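Local coordinates for ATP phosphoribosyltransferase (PDB 1O63), which probably catalyses the first step of histidine biosynthesis, joining ATP to 5-phosphoribose 1-diphosphate to give phosphoribosyl-ATP and diphosphate, at residues A[115-118]-A[119-122]; A[153-156]-A[157-161]. One frame throughout, in Å; residues are numbered along the deposited sequence.

Contact 1: residues A[115-118]-A[119-122]; sequences QRYC and ESKG
The ring of Tyr117 meets the next turn of its helix at a slant, with Lys121 CD and Ser120 OG both approaching obliquely. One turn apart on another side of the helix, the amide of Gln115 and the carboxylate of Glu119 meet with their planes 68° apart. Gln115 NE2 donates to Glu119 OE2 at 2.5 Å, a very short bond. The bend at chi2 of Gln115 (71°) brings its amide over to the acid, whereas the Glu119 chain runs extended beyond CG. Glu119 N also donates to Gln115 O at 3.1 Å, so backbone and side chains link the same two residues.

Ser120 OG turns back to donate to Tyr117 O at 2.7 Å, in the carbonyl plane and on a lone pair. That carbonyl also receives a weak bond from Lys121 N at 3.2 Å. The lysine's better bond is to Cys118 O, 2.8 Å from Lys121 N, with the donor above the carbonyl plane. Gly122, with positive phi, completes the Schellman motif that closes the helix. Lys121 CE lies 3.4 Å from Tyr117 OH, an aliphatic carbon beside a hydroxyl that is hydrogen-bonded to Asp165 on strand 161-176; the Lys121 side chain touches Asp165 too.

Helix 111-121 is the crossover between strands 104-108 and 125-129, and the buried Cys118 ties it by a disulfide to Cys125 at the start of the second strand. The chemistry is therefore divided around the helix: an amide-carboxylate pair lies toward solvent, while on the sheet side the phenol reaches strand 161-176 and the disulfide joins the helix to strand 125-129.

Contact 2: residues A[153-156]-A[157-161]; sequences GRTL and KENNL
From Gly153 at the N-cap, the short helix 154-158 ends in a Schellman motif, with Leu161 N bonded to Leu156 O (2.9 Å), Asn160 N bonded to Lys157 O and Asn160 at positive phi. Leu156 O also accepts from Asn159 N, and the two donors come from opposite faces of the carbonyl plane. Asn159 adds a side-chain bond: ND2 gives a nearly straight, short bond of 2.5 Å to Thr155 O, which lies almost in the amide plane. With an alanine here, Thr155 O would probably keep only the weak bond from Asn159 N out of the two that this residue supplies. Asn159 also packs on Ile33 of the second subunit.

Arg154 and Glu158 form a salt bridge on the exposed side, NH2 to OE1 at 3.1 Å. The oxygen sits well out of the guanidinium plane, so charge attraction alone holds the pair. Glu158 CG stands between its backbone N and carbonyl carbon (chi1 86°), which turns the acid back toward the arginine. On the buried side, Leu156 and Leu161 both rest on Ile146 of strand 145-150 and cross at about a right angle, CD2 of Leu156 being 4.0 Å from CD1 of Leu161.

How the contacts relate
The two contacts lie in series along the chain, about 24 Å apart between centres and roughly 13 Å at their nearest atoms, without touching. Each is mostly surface with two buried residues. Contact 1 is the last turns of the longer crossover helix 111-121, and its buried pair, an aromatic and a disulfide cysteine, is fixed by polar and covalent links to neighbouring strands. Contact 2 takes in the whole of the short helix 154-158, from N-cap to C-terminal end, and runs into strand 161-176; its buried pair is purely aliphatic. On their outer sides, 115-122 pairs an amide with an acid, whereas 153-161 opposes full charges; of the two, only 153-161 meets the second subunit.

Contact 1: residues A[115-118]-A[119-122]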
loop_
_atom_site.group_PDB
_atom_site.type_symbol
_atom_site.label_atom_id
_atom_site.label_comp_id
_atom_site.label_asym_id
_atom_site.label_seq_id
_atom_site.Cartn_x
_atom_site.Cartn_y
_atom_site.Cartn_z
ATOM N N GLN A 115 -10.490 -12.164 -7.646
ATOM C CA GLN A 115 -10.419 -13.356 -8.508
ATOM C C GLN A 115 -11.313 -14.458 -7.957
ATOM O O GLN A 115 -12.047 -15.105 -8.719
ATOM C CB GLN A 115 -8.977 -13.833 -8.635
ATOM C CG GLN A 115 -8.837 -15.234 -9.254
ATOM C CD GLN A 115 -9.162 -15.212 -10.732
ATOM O OE1 GLN A 115 -9.120 -14.150 -11.361
ATOM N NE2 GLN A 115 -9.485 -16.362 -11.309
ATOM N N ARG A 116 -11.314 -14.652 -6.630
ATOM C CA ARG A 116 -12.170 -15.677 -6.022
ATOM C C ARG A 116 -13.644 -15.376 -6.274
ATOM O O ARG A 116 -14.479 -16.273 -6.457
ATOM C CB ARG A 116 -11.897 -15.767 -4.522
ATOM C CG ARG A 116 -12.441 -16.993 -3.825
ATOM C CD ARG A 116 -11.949 -17.099 -2.376
ATOM N NE ARG A 116 -10.501 -17.192 -2.350
ATOM C CZ ARG A 116 -9.650 -16.312 -1.841
ATOM N NH1 ARG A 116 -10.099 -15.221 -1.230
ATOM N NH2 ARG A 116 -8.347 -16.562 -1.939
ATOM N N TYR A 117 -14.003 -14.095 -6.201
ATOM C CA TYR A 117 -15.368 -13.667 -6.457
ATOM C C TYR A 117 -15.756 -13.991 -7.886
ATOM O O TYR A 117 -16.703 -14.773 -8.115
ATOM C CB TYR A 117 -15.558 -12.187 -6.099
ATOM C CG TYR A 117 -16.989 -11.726 -6.336
ATOM C CD1 TYR A 117 -17.312 -10.985 -7.463
ATOM C CD2 TYR A 117 -18.005 -12.132 -5.469
ATOM C CE1 TYR A 117 -18.627 -10.607 -7.703
ATOM C CE2 TYR A 117 -19.311 -11.753 -5.691
ATOM C CZ TYR A 117 -19.607 -10.981 -6.807
ATOM O OH TYR A 117 -20.915 -10.589 -7.042
ATOM N N CYS A 118 -14.944 -13.602 -8.860
ATOM C CA CYS A 118 -15.217 -13.916 -10.264
ATOM C C CYS A 118 -15.428 -15.421 -10.499
ATOM O O CYS A 118 -16.462 -15.824 -11.060
ATOM C CB CYS A 118 -14.153 -13.359 -11.178
ATOM S SG CYS A 118 -14.043 -11.526 -11.196
ATOM N N GLU A 119 -14.593 -16.270 -9.934
ATOM C CA GLU A 119 -14.725 -17.722 -10.069
ATOM C C GLU A 119 -16.024 -18.244 -9.507
ATOM O O GLU A 119 -16.695 -19.089 -10.115
ATOM C CB GLU A 119 -13.581 -18.460 -9.344
ATOM C CG GLU A 119 -12.276 -18.316 -10.124
ATOM C CD GLU A 119 -11.078 -18.491 -9.220
ATOM O OE1 GLU A 119 -11.271 -18.966 -8.084
ATOM O OE2 GLU A 119 -9.972 -18.135 -9.650
ATOM N N SER A 120 -16.451 -17.673 -8.395
ATOM C CA SER A 120 -17.711 -18.033 -7.773
ATOM C C SER A 120 -18.881 -17.614 -8.661
ATOM O O SER A 120 -20.005 -18.092 -8.471
ATOM C CB SER A 120 -17.833 -17.418 -6.382
ATOM O OG SER A 120 -18.406 -16.123 -6.449
ATOM N N LYS A 121 -18.634 -16.757 -9.645
ATOM C CA LYS A 121 -19.650 -16.302 -10.567
ATOM C C LYS A 121 -19.502 -16.912 -11.948
ATOM O O LYS A 121 -20.339 -16.667 -12.818
ATOM C CB LYS A 121 -19.533 -14.760 -10.718
ATOM C CG LYS A 121 -20.796 -14.038 -10.306
ATOM C CD LYS A 121 -21.023 -14.088 -8.811
ATOM C CE LYS A 121 -22.333 -13.396 -8.438
ATOM N NZ LYS A 121 -22.969 -14.112 -7.288
ATOM N N GLY A 122 -18.358 -17.527 -12.227
ATOM C CA GLY A 122 -18.083 -18.038 -13.577
ATOM C C GLY A 122 -17.802 -16.899 -14.551
ATOM O O GLY A 122 -17.895 -17.067 -15.769
#

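Contact 2: residues A[153-156]-A[157-161]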
loop_
_atom_site.group_PDB
_atom_site.type_symbol
_atom_site.label_atom_id
_atom_site.label_comp_id
_atom_site.label_asym_id
_atom_site.label_seq_id
_atom_site.Cartn_x
_atom_site.Cartn_y
_atom_site.Cartn_z
ATOM N N GLY A 153 -21.143 3.351 2.992
ATOM C CA GLY A 153 -21.515 3.551 1.597
ATOM C C GLY A 153 -21.384 4.983 1.140
ATOM O O GLY A 153 -21.688 5.321 -0.012
ATOM N N ARG A 154 -20.900 5.874 2.010
ATOM C CA ARG A 154 -20.747 7.279 1.722
ATOM C C ARG A 154 -19.856 7.583 0.532
ATOM O O ARG A 154 -20.299 8.258 -0.414
ATOM C CB ARG A 154 -20.214 8.049 2.945
ATOM C CG ARG A 154 -19.777 9.474 2.636
ATOM C CD ARG A 154 -18.815 9.988 3.712
ATOM N NE ARG A 154 -18.968 11.399 3.958
ATOM C CZ ARG A 154 -18.273 12.407 3.478
ATOM N NH1 ARG A 154 -18.577 13.665 3.812
ATOM N NH2 ARG A 154 -17.250 12.179 2.659
ATOM N N THR A 155 -18.592 7.157 0.569
ATOM C CA THR A 155 -17.688 7.413 -0.559
ATOM C C THR A 155 -18.276 6.857 -1.844
ATOM O O THR A 155 -18.272 7.530 -2.873
ATOM C CB THR A 155 -16.306 6.809 -0.294
ATOM O OG1 THR A 155 -15.936 7.129 1.059
ATOM C CG2 THR A 155 -15.232 7.332 -1.224
ATOM N N LEU A 156 -18.862 5.657 -1.809
ATOM C CA LEU A 156 -19.502 5.130 -3.027
ATOM C C LEU A 156 -20.639 6.040 -3.508
ATOM O O LEU A 156 -20.682 6.443 -4.688
ATOM C CB LEU A 156 -20.033 3.728 -2.761
ATOM C CG LEU A 156 -18.939 2.680 -2.404
ATOM C CD1 LEU A 156 -19.576 1.360 -2.101
ATOM C CD2 LEU A 156 -17.901 2.573 -3.502
ATOM N N LYS A 157 -21.577 6.314 -2.631
ATOM C CA LYS A 157 -22.735 7.154 -2.879
ATOM C C LYS A 157 -22.380 8.493 -3.480
ATOM O O LYS A 157 -22.940 8.933 -4.495
ATOM C CB LYS A 157 -23.475 7.387 -1.539
ATOM C CG LYS A 157 -24.974 7.278 -1.613
ATOM C CD LYS A 157 -25.606 8.353 -2.462
ATOM C CE LYS A 157 -25.674 9.699 -1.779
ATOM N NZ LYS A 157 -25.808 10.808 -2.787
ATOM N N GLU A 158 -21.375 9.175 -2.928
ATOM C CA GLU A 158 -20.992 10.503 -3.416
ATOM C C GLU A 158 -20.241 10.433 -4.730
ATOM O O GLU A 158 -19.983 11.457 -5.392
ATOM C CB GLU A 158 -20.235 11.278 -2.355
ATOM C CG GLU A 158 -18.745 11.068 -2.278
ATOM C CD GLU A 158 -18.126 11.535 -0.980
ATOM O OE1 GLU A 158 -18.304 10.856 0.057
ATOM O OE2 GLU A 158 -17.444 12.587 -0.969
ATOM N N ASN A 159 -19.829 9.238 -5.139
ATOM C CA ASN A 159 -19.174 9.051 -6.426
ATOM C C ASN A 159 -20.111 8.378 -7.421
ATOM O O ASN A 159 -19.659 7.821 -8.420
ATOM C CB ASN A 159 -17.889 8.229 -6.256
ATOM C CG ASN A 159 -16.823 9.082 -5.577
ATOM O OD1 ASN A 159 -16.159 9.857 -6.265
ATOM N ND2 ASN A 159 -16.699 8.947 -4.263
ATOM N N ASN A 160 -21.389 8.303 -7.078
ATOM C CA ASN A 160 -22.413 7.705 -7.913
ATOM C C ASN A 160 -22.180 6.241 -8.213
ATOM O O ASN A 160 -22.587 5.746 -9.273
ATOM C CB ASN A 160 -22.562 8.499 -9.232
ATOM C CG ASN A 160 -23.129 9.882 -8.987
ATOM O OD1 ASN A 160 -22.733 10.871 -9.608
ATOM N ND2 ASN A 160 -24.065 9.975 -8.051
ATOM N N LEU A 161 -21.491 5.540 -7.323
ATOM C CA LEU A 161 -21.304 4.101 -7.438
ATOM C C LEU A 161 -22.388 3.442 -6.584
ATOM O O LEU A 161 -22.713 3.994 -5.531
ATOM C CB LEU A 161 -19.917 3.663 -6.960
ATOM C CG LEU A 161 -18.753 4.253 -7.785
ATOM C CD1 LEU A 161 -17.405 3.826 -7.242
ATOM C CD2 LEU A 161 -18.907 3.889 -9.243
#